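Local coordinates for putative exonuclease (PDB 3L0A), which is a putative exonuclease of the PDDEXK-like clan that binds a zinc ion and probably acts as a hydrolase, at residues M2-E7 against I118-L123; K16-V21 against K127-M132; M34-Y39 against E242-C247. All blocks are in the same frame, centred on the assembly; numbering follows the deposited sequence.

Contact 1: M2-E7 against I118-L123; sequences MQLTSE and IMTGEL
Ile118 overlaps the backbone of the loop 2-7 with one branch and the side chain of Leu4 with the other. Its CD1 methyl rests against the peptide that joins Thr5 to Ser6, 3.6 Å from Thr5 C, and reaches Ser6 N almost as closely. The second branch, CG2, stands anti to the backbone N and meets the CD1 methyl of Leu4 at 3.9 Å. That same Leu4 methyl also touches the hydroxyl of Thr120: Leu4 CD1 lies 3.7 Å from Thr120 OG1, so one methyl bridges two residues on the same side of the strand. Leu4 crosses both partners at a slant, and the contact is made of van der Waals touches, of which Leu4 on Ile118 is the apolar side-chain pair. Thr5 turns its CB away from the strand, and its backbone N is held by Asn8 OD1. The partnership is small and lies at the surface, burying 169 Å² in all. Leu4 also packs on Ala14 of helix 12-17 and on Tyr18 and Lys129, while Ile118 reaches Tyr9 and Lys131. The N-terminal loop thus lies over one side of strand 114-123; on the other, Met119, a selenomethionine, packs against Val181 and Asn184 of helix 170-185.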
HETATM    1  N   MSE A   2     -10.414  45.384   0.165  1.00 36.55           N
HETATM    2  CA  MSE A   2      -9.027  45.159  -0.305  1.00 35.93           C
HETATM    3  C   MSE A   2      -8.994  44.764  -1.793  1.00 35.60           C
HETATM    4  O   MSE A   2      -9.755  43.892  -2.228  1.00 35.99           O
HETATM    5  CB  MSE A   2      -8.353  44.117   0.594  1.00 35.52           C
HETATM    6  CG  MSE A   2      -6.996  43.570   0.151  1.00 35.02           C
HETATM    7 SE   MSE A   2      -6.493  42.092   1.365  0.75 31.71          SE
HETATM    8  CE  MSE A   2      -6.173  43.239   2.943  1.00 34.03           C
ATOM      9  N   GLN A   3      -8.150  45.429  -2.582  1.00 35.11           N
ATOM     10  CA  GLN A   3      -8.048  45.120  -4.014  1.00 34.78           C
ATOM     11  C   GLN A   3      -7.104  43.935  -4.154  1.00 34.23           C
ATOM     12  O   GLN A   3      -5.914  44.055  -3.849  1.00 35.08           O
ATOM     13  CB  GLN A   3      -7.542  46.339  -4.811  1.00 34.88           C
ATOM     14  N   LEU A   4      -7.615  42.775  -4.564  1.00 32.98           N
ATOM     15  CA  LEU A   4      -6.763  41.586  -4.604  1.00 31.71           C
ATOM     16  C   LEU A   4      -5.927  41.549  -5.878  1.00 31.78           C
ATOM     17  O   LEU A   4      -6.366  41.982  -6.947  1.00 31.22           O
ATOM     18  CB  LEU A   4      -7.569  40.282  -4.517  1.00 31.31           C
ATOM     19  CG  LEU A   4      -8.542  40.016  -3.380  1.00 28.31           C
ATOM     20  CD1 LEU A   4      -9.492  38.932  -3.818  1.00 24.66           C
ATOM     21  CD2 LEU A   4      -7.819  39.652  -2.118  1.00 27.92           C
ATOM     22  N   THR A   5      -4.735  40.972  -5.748  1.00 31.98           N
ATOM     23  CA  THR A   5      -3.809  40.776  -6.869  1.00 31.90           C
ATOM     24  C   THR A   5      -3.208  39.368  -6.872  1.00 31.64           C
ATOM     25  O   THR A   5      -3.301  38.618  -5.890  1.00 31.23           O
ATOM     26  CB  THR A   5      -2.640  41.794  -6.820  1.00 32.12           C
ATOM     27  OG1 THR A   5      -1.782  41.487  -5.700  1.00 31.80           O
ATOM     28  CG2 THR A   5      -3.183  43.220  -6.711  1.00 30.38           C
ATOM     29  N   SER A   6      -2.575  39.025  -7.986  1.00 31.28           N
ATOM     30  CA  SER A   6      -1.817  37.800  -8.078  1.00 31.47           C
ATOM     31  C   SER A   6      -0.805  37.671  -6.946  1.00 30.49           C
ATOM     32  O   SER A   6      -0.636  36.584  -6.426  1.00 30.44           O
ATOM     33  CB  SER A   6      -1.065  37.745  -9.404  1.00 31.74           C
ATOM     34  OG  SER A   6      -0.210  38.871  -9.523  1.00 34.11           O
ATOM     35  N   GLU A   7      -0.146  38.776  -6.576  1.00 29.88           N
ATOM     36  CA  GLU A   7       0.932  38.743  -5.576  0.50 29.44           C
ATOM     37  C   GLU A   7       0.354  38.473  -4.195  1.00 29.18           C
ATOM     38  O   GLU A   7       0.950  37.718  -3.402  1.00 29.34           O
ATOM     39  CB  GLU A   7       1.740  40.058  -5.560  0.50 29.55           C
ATOM     40  CG  GLU A   7       3.041  40.016  -4.718  0.50 29.09           C
ATOM     41  CD  GLU A   7       3.388  41.363  -4.064  0.50 29.14           C
ATOM     42  OE1 GLU A   7       3.687  42.336  -4.796  0.50 27.53           O
ATOM     43  OE2 GLU A   7       3.370  41.439  -2.809  0.50 28.85           O
ATOM     44  N   ILE A 118      -9.005  36.409 -11.123  1.00 23.49           N
ATOM     45  CA  ILE A 118      -9.503  36.638  -9.752  1.00 23.11           C
ATOM     46  C   ILE A 118     -10.818  37.410  -9.808  1.00 23.46           C
ATOM     47  O   ILE A 118     -10.922  38.433 -10.490  1.00 22.92           O
ATOM     48  CB  ILE A 118      -8.524  37.451  -8.896  1.00 22.98           C
ATOM     49  CG1 ILE A 118      -7.125  36.817  -8.891  1.00 23.23           C
ATOM     50  CG2 ILE A 118      -9.059  37.583  -7.489  1.00 22.09           C
ATOM     51  CD1 ILE A 118      -5.989  37.777  -8.442  1.00 21.00           C
HETATM   52  N   MSE A 119     -11.821  36.910  -9.092  1.00 23.83           N
HETATM   53  CA  MSE A 119     -13.142  37.582  -8.988  1.00 24.52           C
HETATM   54  C   MSE A 119     -13.583  37.617  -7.519  1.00 24.94           C
HETATM   55  O   MSE A 119     -13.030  36.895  -6.691  1.00 24.18           O
HETATM   56  CB  MSE A 119     -14.209  36.862  -9.836  1.00 23.84           C
HETATM   57  CG  MSE A 119     -14.123  37.140 -11.305  1.00 21.98           C
HETATM   58 SE   MSE A 119     -15.767  36.755 -12.204  0.75 14.21          SE
HETATM   59  CE  MSE A 119     -15.166  37.099 -14.013  1.00 16.03           C
ATOM     60  N   THR A 120     -14.579  38.439  -7.204  1.00 25.32           N
ATOM     61  CA  THR A 120     -14.986  38.630  -5.806  1.00 25.85           C
ATOM     62  C   THR A 120     -16.494  38.662  -5.692  1.00 26.11           C
ATOM     63  O   THR A 120     -17.169  39.003  -6.666  1.00 25.78           O
ATOM     64  CB  THR A 120     -14.332  39.923  -5.234  1.00 26.07           C
ATOM     65  OG1 THR A 120     -13.103  39.556  -4.604  1.00 25.35           O
ATOM     66  CG2 THR A 120     -15.247  40.714  -4.233  1.00 26.79           C
ATOM     67  N   GLY A 121     -17.007  38.302  -4.507  1.00 26.40           N
ATOM     68  CA  GLY A 121     -18.454  38.289  -4.252  1.00 26.64           C
ATOM     69  C   GLY A 121     -18.910  38.214  -2.804  1.00 26.49           C
ATOM     70  O   GLY A 121     -18.113  38.295  -1.872  1.00 27.14           O
ATOM     71  N   GLU A 122     -20.223  38.080  -2.641  1.00 26.36           N
ATOM     72  CA  GLU A 122     -20.887  38.025  -1.327  0.50 25.97           C
ATOM     73  C   GLU A 122     -21.754  36.775  -1.332  1.00 25.83           C
ATOM     74  O   GLU A 122     -22.507  36.551  -2.274  1.00 25.55           O
ATOM     75  CB  GLU A 122     -21.767  39.270  -1.094  0.50 25.92           C
ATOM     76  CG  GLU A 122     -22.771  39.190   0.104  0.50 25.85           C
ATOM     77  CD  GLU A 122     -22.421  40.114   1.277  0.50 25.02           C
ATOM     78  OE1 GLU A 122     -22.684  41.331   1.186  0.50 23.70           O
ATOM     79  OE2 GLU A 122     -21.904  39.615   2.298  0.50 24.53           O
ATOM     80  N   LEU A 123     -21.647  35.954  -0.285  1.00 25.52           N
ATOM     81  CA  LEU A 123     -22.458  34.727  -0.157  1.00 25.24           C
ATOM     82  C   LEU A 123     -22.648  34.329   1.286  1.00 25.51           C
ATOM     83  O   LEU A 123     -21.676  34.193   2.033  1.00 25.56           O
ATOM     84  CB  LEU A 123     -21.785  33.523  -0.814  1.00 25.18           C
ATOM     85  CG  LEU A 123     -22.189  33.067  -2.201  1.00 24.08           C
ATOM     86  CD1 LEU A 123     -21.496  31.743  -2.429  1.00 20.97           C
ATOM     87  CD2 LEU A 123     -23.701  32.949  -2.378  1.00 23.03           C
TER

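Contact 2: K16-V21 against K127-M132; sequences KEYMSV and KWKIKM
Met19 O is gripped from the strand by Lys129 N at 2.9 Å, the donor lying nearly along the C=O axis, and is also approached by Trp128 CA in a CA-H...O contact of 3.1 Å. A second backbone bond, from Met19 N to Lys127 O at 3.0 Å, completes a parallel bridge around Trp128. On the side of the sheet where Trp128 lies, Met19, a selenomethionine, runs alongside the indole. With CG anti to the backbone N (chi1 178°), its CG sits over one face, 3.3 Å from the centroid of the six-membered ring, a close CH-pi contact. The chain then bends, leaving the selenium above the same ring at a distance of 4.9 Å, a Met-aromatic contact. On the face that carries Lys129 and Ser20, Lys129 CG packs 3.6 Å from Tyr18 CB. The Tyr18 ring meets Lys127 obliquely, CD1 to CB 3.7 Å. The ammonium of Lys129 goes on to Tyr9 O and Asn15 OD1. Glu17 OE2 and Lys127 NZ form a long salt bridge, and the same OE2 is hydrogen-bonded to Met2 N. A water accepts from Val21 N and donates to Lys129 O, carrying the connection past the direct backbone bonds. Ser20 OG then caps Gly23 N. The arrangement is a short, weakly bonded parallel strand, 19-20, alongside strand 126-136 of the mixed sheet, consistent with the PDDEXK-like family, leading into helix 21-28.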
ATOM      1  N   LYS A  16      -8.279  36.704   5.656  1.00 30.22           N
ATOM      2  CA  LYS A  16      -9.130  37.176   6.732  1.00 30.23           C
ATOM      3  C   LYS A  16     -10.344  37.891   6.148  1.00 29.67           C
ATOM      4  O   LYS A  16     -11.467  37.659   6.583  1.00 30.09           O
ATOM      5  CB  LYS A  16      -8.345  38.078   7.699  1.00 30.55           C
ATOM      6  CG  LYS A  16      -7.380  37.286   8.634  1.00 33.32           C
ATOM      7  CD  LYS A  16      -6.921  38.075   9.901  1.00 35.44           C
ATOM      8  CE  LYS A  16      -6.541  37.103  11.038  1.00 37.20           C
ATOM      9  NZ  LYS A  16      -5.517  37.615  12.014  1.00 37.15           N
ATOM     10  N   GLU A  17     -10.120  38.741   5.150  1.00 28.98           N
ATOM     11  CA  GLU A  17     -11.210  39.508   4.507  1.00 28.57           C
ATOM     12  C   GLU A  17     -12.108  38.659   3.566  1.00 27.15           C
ATOM     13  O   GLU A  17     -13.289  38.960   3.377  1.00 26.90           O
ATOM     14  CB  GLU A  17     -10.647  40.738   3.751  1.00 28.70           C
ATOM     15  CG  GLU A  17     -11.619  41.925   3.667  1.00 31.05           C
ATOM     16  CD  GLU A  17     -10.982  43.195   3.074  1.00 33.88           C
ATOM     17  OE1 GLU A  17      -9.971  43.679   3.647  1.00 35.82           O
ATOM     18  OE2 GLU A  17     -11.498  43.716   2.042  1.00 34.99           O
ATOM     19  N   TYR A  18     -11.564  37.599   2.984  1.00 25.80           N
ATOM     20  CA  TYR A  18     -12.325  36.829   2.020  1.00 24.78           C
ATOM     21  C   TYR A  18     -12.374  35.336   2.357  1.00 24.24           C
ATOM     22  O   TYR A  18     -11.333  34.694   2.443  1.00 24.07           O
ATOM     23  CB  TYR A  18     -11.714  37.037   0.630  1.00 24.74           C
ATOM     24  CG  TYR A  18     -11.793  38.472   0.069  1.00 25.55           C
ATOM     25  CD1 TYR A  18     -12.968  38.965  -0.516  1.00 26.48           C
ATOM     26  CD2 TYR A  18     -10.683  39.304   0.074  1.00 25.74           C
ATOM     27  CE1 TYR A  18     -13.035  40.272  -1.047  1.00 26.28           C
ATOM     28  CE2 TYR A  18     -10.744  40.603  -0.455  1.00 27.53           C
ATOM     29  CZ  TYR A  18     -11.920  41.078  -1.011  1.00 26.39           C
ATOM     30  OH  TYR A  18     -11.956  42.350  -1.527  1.00 27.60           O
HETATM   31  N   MSE A  19     -13.578  34.783   2.538  1.00 23.33           N
HETATM   32  CA  MSE A  19     -13.762  33.324   2.547  1.00 22.36           C
HETATM   33  C   MSE A  19     -13.376  32.816   1.152  1.00 22.66           C
HETATM   34  O   MSE A  19     -13.477  33.547   0.164  1.00 22.19           O
HETATM   35  CB  MSE A  19     -15.219  32.961   2.858  1.00 22.12           C
HETATM   36  CG  MSE A  19     -15.570  31.469   2.858  1.00 20.27           C
HETATM   37 SE   MSE A  19     -14.639  30.449   4.171  0.75 18.87          SE
HETATM   38  CE  MSE A  19     -14.805  31.689   5.638  1.00 14.84           C
ATOM     39  N   SER A  20     -12.919  31.578   1.080  1.00 21.61           N
ATOM     40  CA  SER A  20     -12.519  31.007  -0.169  1.00 22.15           C
ATOM     41  C   SER A  20     -12.942  29.555  -0.164  1.00 22.11           C
ATOM     42  O   SER A  20     -13.295  28.997   0.889  1.00 22.01           O
ATOM     43  CB  SER A  20     -10.995  31.104  -0.355  1.00 22.53           C
ATOM     44  OG  SER A  20     -10.295  30.004   0.233  1.00 21.69           O
ATOM     45  N   VAL A  21     -12.919  28.934  -1.334  1.00 21.70           N
ATOM     46  CA  VAL A  21     -13.294  27.538  -1.389  1.00 22.25           C
ATOM     47  C   VAL A  21     -12.363  26.744  -0.490  1.00 22.56           C
ATOM     48  O   VAL A  21     -12.794  25.828   0.202  1.00 23.54           O
ATOM     49  CB  VAL A  21     -13.223  26.981  -2.805  1.00 21.94           C
ATOM     50  CG1 VAL A  21     -13.160  25.409  -2.760  1.00 20.24           C
ATOM     51  CG2 VAL A  21     -14.401  27.485  -3.610  1.00 21.08           C
ATOM     52  N   LYS A 127     -17.832  38.080   2.417  1.00 25.83           N
ATOM     53  CA  LYS A 127     -17.229  38.295   1.116  1.00 25.53           C
ATOM     54  C   LYS A 127     -16.457  37.005   0.783  1.00 24.51           C
ATOM     55  O   LYS A 127     -15.933  36.360   1.694  1.00 24.55           O
ATOM     56  CB  LYS A 127     -16.253  39.477   1.173  1.00 26.09           C
ATOM     57  CG  LYS A 127     -16.811  40.770   1.727  1.00 28.00           C
ATOM     58  CD  LYS A 127     -15.779  41.912   1.691  1.00 31.23           C
ATOM     59  CE  LYS A 127     -15.812  42.679   0.360  1.00 32.33           C
ATOM     60  NZ  LYS A 127     -14.966  43.931   0.357  1.00 33.18           N
ATOM     61  N   TRP A 128     -16.390  36.631  -0.501  1.00 23.25           N
ATOM     62  CA  TRP A 128     -15.597  35.479  -0.976  1.00 21.74           C
ATOM     63  C   TRP A 128     -14.608  35.887  -2.071  1.00 21.10           C
ATOM     64  O   TRP A 128     -14.745  36.949  -2.658  1.00 21.11           O
ATOM     65  CB  TRP A 128     -16.503  34.399  -1.564  1.00 21.54           C
ATOM     66  CG  TRP A 128     -17.351  33.645  -0.581  1.00 20.46           C
ATOM     67  CD1 TRP A 128     -18.362  34.150   0.185  1.00 16.37           C
ATOM     68  CD2 TRP A 128     -17.295  32.243  -0.299  1.00 16.94           C
ATOM     69  NE1 TRP A 128     -18.924  33.159   0.948  1.00 17.19           N
ATOM     70  CE2 TRP A 128     -18.295  31.975   0.676  1.00 17.97           C
ATOM     71  CE3 TRP A 128     -16.485  31.192  -0.752  1.00 18.94           C
ATOM     72  CZ2 TRP A 128     -18.512  30.686   1.215  1.00 19.15           C
ATOM     73  CZ3 TRP A 128     -16.687  29.894  -0.216  1.00 18.04           C
ATOM     74  CH2 TRP A 128     -17.701  29.659   0.755  1.00 18.80           C
ATOM     75  N   LYS A 129     -13.624  35.030  -2.348  1.00 20.59           N
ATOM     76  CA  LYS A 129     -12.724  35.209  -3.495  1.00 20.05           C
ATOM     77  C   LYS A 129     -12.575  33.901  -4.255  1.00 19.51           C
ATOM     78  O   LYS A 129     -12.647  32.851  -3.669  1.00 18.69           O
ATOM     79  CB  LYS A 129     -11.334  35.656  -3.056  1.00 20.18           C
ATOM     80  CG  LYS A 129     -10.686  34.817  -1.967  1.00 18.76           C
ATOM     81  CD  LYS A 129      -9.324  35.422  -1.622  1.00 18.75           C
ATOM     82  CE  LYS A 129      -8.626  34.770  -0.410  1.00 19.95           C
ATOM     83  NZ  LYS A 129      -7.622  33.740  -0.807  1.00 18.64           N
ATOM     84  N   ILE A 130     -12.388  34.002  -5.567  1.00 19.23           N
ATOM     85  CA  ILE A 130     -12.074  32.844  -6.422  1.00 18.73           C
ATOM     86  C   ILE A 130     -10.952  33.218  -7.383  1.00 18.61           C
ATOM     87  O   ILE A 130     -10.718  34.408  -7.652  1.00 18.12           O
ATOM     88  CB  ILE A 130     -13.306  32.352  -7.225  1.00 18.40           C
ATOM     89  CG1 ILE A 130     -13.824  33.461  -8.152  1.00 18.32           C
ATOM     90  CG2 ILE A 130     -14.448  31.881  -6.270  1.00 17.82           C
ATOM     91  CD1 ILE A 130     -14.404  32.940  -9.473  1.00 17.33           C
ATOM     92  N   LYS A 131     -10.274  32.196  -7.889  1.00 18.52           N
ATOM     93  CA  LYS A 131      -9.200  32.330  -8.864  1.00 19.16           C
ATOM     94  C   LYS A 131      -9.297  31.118  -9.800  1.00 19.48           C
ATOM     95  O   LYS A 131      -9.112  29.990  -9.366  1.00 20.62           O
ATOM     96  CB  LYS A 131      -7.833  32.373  -8.182  1.00 19.32           C
ATOM     97  CG  LYS A 131      -6.738  32.821  -9.112  1.00 20.79           C
ATOM     98  CD  LYS A 131      -5.416  33.179  -8.418  1.00 23.02           C
ATOM     99  CE  LYS A 131      -4.730  31.930  -7.892  1.00 24.25           C
ATOM    100  NZ  LYS A 131      -3.250  32.079  -7.945  1.00 27.52           N
HETATM  101  N   MSE A 132      -9.610  31.335 -11.071  1.00 19.78           N
HETATM  102  CA  MSE A 132     -10.000  30.236 -11.978  1.00 20.13           C
HETATM  103  C   MSE A 132      -8.852  29.906 -12.945  1.00 21.29           C
HETATM  104  O   MSE A 132      -8.226  30.801 -13.495  1.00 22.06           O
HETATM  105  CB  MSE A 132     -11.255  30.647 -12.771  1.00 19.41           C
HETATM  106  CG  MSE A 132     -12.463  31.098 -11.942  1.00 17.12           C
HETATM  107 SE   MSE A 132     -13.945  31.694 -13.088  0.75 10.07          SE
HETATM  108  CE  MSE A 132     -13.426  33.565 -13.228  1.00  9.43           C
TER
HETATM  109  O   HOH W   1     -12.209  30.245  -3.524  1.00 19.65           O

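Contact 3: M34-Y39 against E242-C247. With ZN (zinc ion), chain B.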
HETATM    1  N   MSE A  34     -11.295  14.900   7.100  1.00 34.55           N
HETATM    2  CA  MSE A  34     -12.119  15.301   8.248  1.00 35.13           C
HETATM    3  C   MSE A  34     -12.130  16.840   8.369  1.00 33.46           C
HETATM    4  O   MSE A  34     -11.128  17.493   8.092  1.00 33.27           O
HETATM    5  CB  MSE A  34     -11.591  14.644   9.566  1.00 36.67           C
HETATM    6  CG  MSE A  34     -12.660  13.868  10.441  1.00 43.02           C
HETATM    7 SE   MSE A  34     -13.767  12.592   9.356  0.75 56.87          SE
HETATM    8  CE  MSE A  34     -15.564  13.447   9.203  1.00 52.01           C
ATOM      9  N   PRO A  35     -13.264  17.430   8.779  1.00 31.40           N
ATOM     10  CA  PRO A  35     -13.178  18.849   9.116  1.00 30.22           C
ATOM     11  C   PRO A  35     -12.325  19.052  10.386  1.00 29.21           C
ATOM     12  O   PRO A  35     -12.213  18.129  11.214  1.00 28.33           O
ATOM     13  CB  PRO A  35     -14.636  19.237   9.401  1.00 30.21           C
ATOM     14  CG  PRO A  35     -15.310  17.972   9.798  1.00 31.01           C
ATOM     15  CD  PRO A  35     -14.594  16.862   9.067  1.00 31.50           C
ATOM     16  N   CYS A  36     -11.734  20.240  10.518  1.00 27.58           N
ATOM     17  CA  CYS A  36     -11.046  20.641  11.746  1.00 26.74           C
ATOM     18  C   CYS A  36     -11.025  22.157  11.853  1.00 25.17           C
ATOM     19  O   CYS A  36     -10.268  22.833  11.144  1.00 23.87           O
ATOM     20  CB  CYS A  36      -9.614  20.085  11.777  1.00 27.26           C
ATOM     21  SG  CYS A  36      -8.737  20.407  13.309  1.00 26.99           S
ATOM     22  N   GLU A  37     -11.847  22.679  12.757  1.00 24.09           N
ATOM     23  CA  GLU A  37     -12.026  24.132  12.923  1.00 23.51           C
ATOM     24  C   GLU A  37     -10.741  24.835  13.423  1.00 22.93           C
ATOM     25  O   GLU A  37     -10.355  25.896  12.925  1.00 23.50           O
ATOM     26  CB  GLU A  37     -13.212  24.388  13.869  1.00 23.18           C
ATOM     27  CG  GLU A  37     -14.511  23.754  13.356  1.00 23.62           C
ATOM     28  CD  GLU A  37     -15.767  24.117  14.137  1.00 25.46           C
ATOM     29  OE1 GLU A  37     -15.661  24.444  15.322  1.00 23.64           O
ATOM     30  OE2 GLU A  37     -16.876  24.068  13.547  1.00 27.18           O
ATOM     31  N   PHE A  38     -10.112  24.215  14.413  1.00 21.68           N
ATOM     32  CA  PHE A  38      -8.843  24.639  14.978  1.00 21.43           C
ATOM     33  C   PHE A  38      -7.793  24.826  13.889  1.00 21.08           C
ATOM     34  O   PHE A  38      -7.212  25.888  13.772  1.00 20.37           O
ATOM     35  CB  PHE A  38      -8.415  23.565  15.975  1.00 21.23           C
ATOM     36  CG  PHE A  38      -7.105  23.835  16.650  1.00 23.88           C
ATOM     37  CD1 PHE A  38      -6.960  24.918  17.510  1.00 25.46           C
ATOM     38  CD2 PHE A  38      -6.027  22.993  16.460  1.00 23.50           C
ATOM     39  CE1 PHE A  38      -5.741  25.162  18.131  1.00 26.35           C
ATOM     40  CE2 PHE A  38      -4.816  23.233  17.071  1.00 24.39           C
ATOM     41  CZ  PHE A  38      -4.662  24.307  17.896  1.00 23.75           C
ATOM     42  N   TYR A  39      -7.573  23.782  13.080  1.00 20.93           N
ATOM     43  CA  TYR A  39      -6.653  23.862  11.951  1.00 20.81           C
ATOM     44  C   TYR A  39      -6.923  25.072  11.085  1.00 20.81           C
ATOM     45  O   TYR A  39      -5.999  25.775  10.663  1.00 19.81           O
ATOM     46  CB  TYR A  39      -6.747  22.590  11.116  1.00 21.45           C
ATOM     47  CG  TYR A  39      -6.083  22.621   9.751  1.00 21.79           C
ATOM     48  CD1 TYR A  39      -4.706  22.603   9.617  1.00 24.27           C
ATOM     49  CD2 TYR A  39      -6.849  22.626   8.599  1.00 22.21           C
ATOM     50  CE1 TYR A  39      -4.088  22.607   8.347  1.00 24.23           C
ATOM     51  CE2 TYR A  39      -6.253  22.610   7.310  1.00 24.74           C
ATOM     52  CZ  TYR A  39      -4.876  22.603   7.197  1.00 24.76           C
ATOM     53  OH  TYR A  39      -4.302  22.616   5.947  1.00 27.19           O
ATOM     54  N   GLU A 242      -8.403  16.501  16.388  1.00 27.02           N
ATOM     55  CA  GLU A 242      -7.423  15.680  17.077  1.00 26.58           C
ATOM     56  C   GLU A 242      -6.851  14.561  16.183  1.00 25.99           C
ATOM     57  O   GLU A 242      -6.251  13.624  16.686  1.00 26.03           O
ATOM     58  CB  GLU A 242      -7.977  15.106  18.401  1.00 26.76           C
ATOM     59  CG  GLU A 242      -8.415  16.148  19.449  1.00 28.46           C
ATOM     60  CD  GLU A 242      -7.233  16.857  20.160  1.00 29.97           C
ATOM     61  OE1 GLU A 242      -6.041  16.640  19.832  1.00 32.09           O
ATOM     62  OE2 GLU A 242      -7.505  17.652  21.064  1.00 32.21           O
ATOM     63  N   LEU A 243      -6.996  14.687  14.874  1.00 26.23           N
ATOM     64  CA  LEU A 243      -6.470  13.704  13.950  1.00 26.57           C
ATOM     65  C   LEU A 243      -5.556  14.289  12.854  1.00 26.71           C
ATOM     66  O   LEU A 243      -5.168  13.571  11.941  1.00 27.67           O
ATOM     67  CB  LEU A 243      -7.647  12.934  13.295  1.00 27.04           C
ATOM     68  CG  LEU A 243      -8.481  12.048  14.253  1.00 26.75           C
ATOM     69  CD1 LEU A 243      -9.694  11.391  13.523  1.00 25.02           C
ATOM     70  CD2 LEU A 243      -7.602  10.955  14.900  1.00 22.86           C
ATOM     71  N   CYS A 244      -5.221  15.580  12.927  1.00 25.85           N
ATOM     72  CA  CYS A 244      -4.383  16.221  11.926  1.00 24.88           C
ATOM     73  C   CYS A 244      -3.061  16.616  12.593  1.00 24.75           C
ATOM     74  O   CYS A 244      -2.910  16.557  13.825  1.00 25.65           O
ATOM     75  CB  CYS A 244      -5.108  17.454  11.340  1.00 25.21           C
ATOM     76  SG  CYS A 244      -5.342  18.788  12.554  1.00 26.23           S
ATOM     77  N   ASP A 245      -2.091  17.009  11.790  1.00 23.99           N
ATOM     78  CA  ASP A 245      -0.753  17.313  12.276  1.00 23.85           C
ATOM     79  C   ASP A 245      -0.767  18.553  13.194  1.00 23.45           C
ATOM     80  O   ASP A 245      -0.066  18.587  14.233  1.00 22.56           O
ATOM     81  CB  ASP A 245       0.226  17.498  11.097  1.00 24.35           C
ATOM     82  CG  ASP A 245       0.704  16.152  10.451  1.00 28.44           C
ATOM     83  OD1 ASP A 245       0.799  15.093  11.131  1.00 28.79           O
ATOM     84  OD2 ASP A 245       1.067  16.183   9.246  1.00 32.51           O
ATOM     85  N   CYS A 246      -1.582  19.549  12.831  1.00 23.31           N
ATOM     86  CA  CYS A 246      -1.752  20.783  13.648  1.00 23.46           C
ATOM     87  C   CYS A 246      -2.252  20.430  15.036  1.00 22.70           C
ATOM     88  O   CYS A 246      -1.674  20.831  16.032  1.00 21.71           O
ATOM     89  CB  CYS A 246      -2.732  21.783  12.985  1.00 23.74           C
ATOM     90  SG  CYS A 246      -3.029  23.307  13.893  1.00 26.08           S
ATOM     91  N   CYS A 247      -3.322  19.642  15.075  1.00 21.95           N
ATOM     92  CA  CYS A 247      -3.844  19.137  16.339  1.00 21.49           C
ATOM     93  C   CYS A 247      -2.772  18.443  17.172  1.00 20.61           C
ATOM     94  O   CYS A 247      -2.677  18.661  18.372  1.00 19.43           O
ATOM     95  CB  CYS A 247      -5.034  18.205  16.095  1.00 21.82           C
ATOM     96  SG  CYS A 247      -6.628  19.054  16.052  1.00 23.30           S
TER
HETATM   97 ZN    ZN B 266      -7.291  18.843  13.675  1.00 51.10          ZN
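A four-cysteine zinc site joins the starts of helices 37-45 and 245-250. Cys36 SG and Cys244 SG each bind the zinc ion at 2.2 Å, and Cys247 SG binds it at 2.5 Å; Cys241 supplies the fourth thiolate. Cys36 reaches across from the first segment with SG anti to its backbone N (chi1 -175°). The other three ligands come from the C-terminal part of the chain, Cys241, Cys244 and Cys247 following one another at CxxC spacing. Two of the sulfurs also cap helices. Cys36 SG accepts from Tyr39 N at 3.6 Å, and Cys244 SG from Cys247 N at 3.3 Å, both bonds fairly straight, at 163° and 165°. Glu242 N gives a weak bond to Cys247 SG. Beside the metal lies a buried packing patch built by the intervening Cys246, whose sulfur approaches the Phe38 ring obliquely, with SG 3.6 Å from CE2. Cys246 CB meets the edge of the Tyr39 ring at CD1, 4.0 Å away. Tyr39 OH is held by Asp50, and Phe38 makes a cation-pi contact with Arg240. Asp245 bonds to Glu201 N of the second subunit, which places the site close to a subunit interface. Four thiolates around zinc, some receiving N-H groups that would probably offset part of their negative charge, are consistent with a structural metal site that cross-links distant parts of the chain.

Overall arrangement
Contacts 1 and 2 adjoin, with centres 7 Å apart, and both draw the N-terminal region onto neighbouring strands of one sheet. Met2 N and Glu17 OE2 lie 2.7 Å apart, a probable hydrogen bond between the two contacts, while the backbone bond between Gly121 O and Trp128 N, 2.8 Å, joins the two antiparallel strands. Leu4 CD2 comes within 3.5 Å of Tyr18 CE2. Contact 3 stands apart at the zinc ion: its centre is about 21 Å from that of contact 2 and about 27 Å from that of contact 1, with nearest atoms about 10 Å and 16 Å away. In sequence every pair of contacts crosses: the three first segments all precede the three second ones.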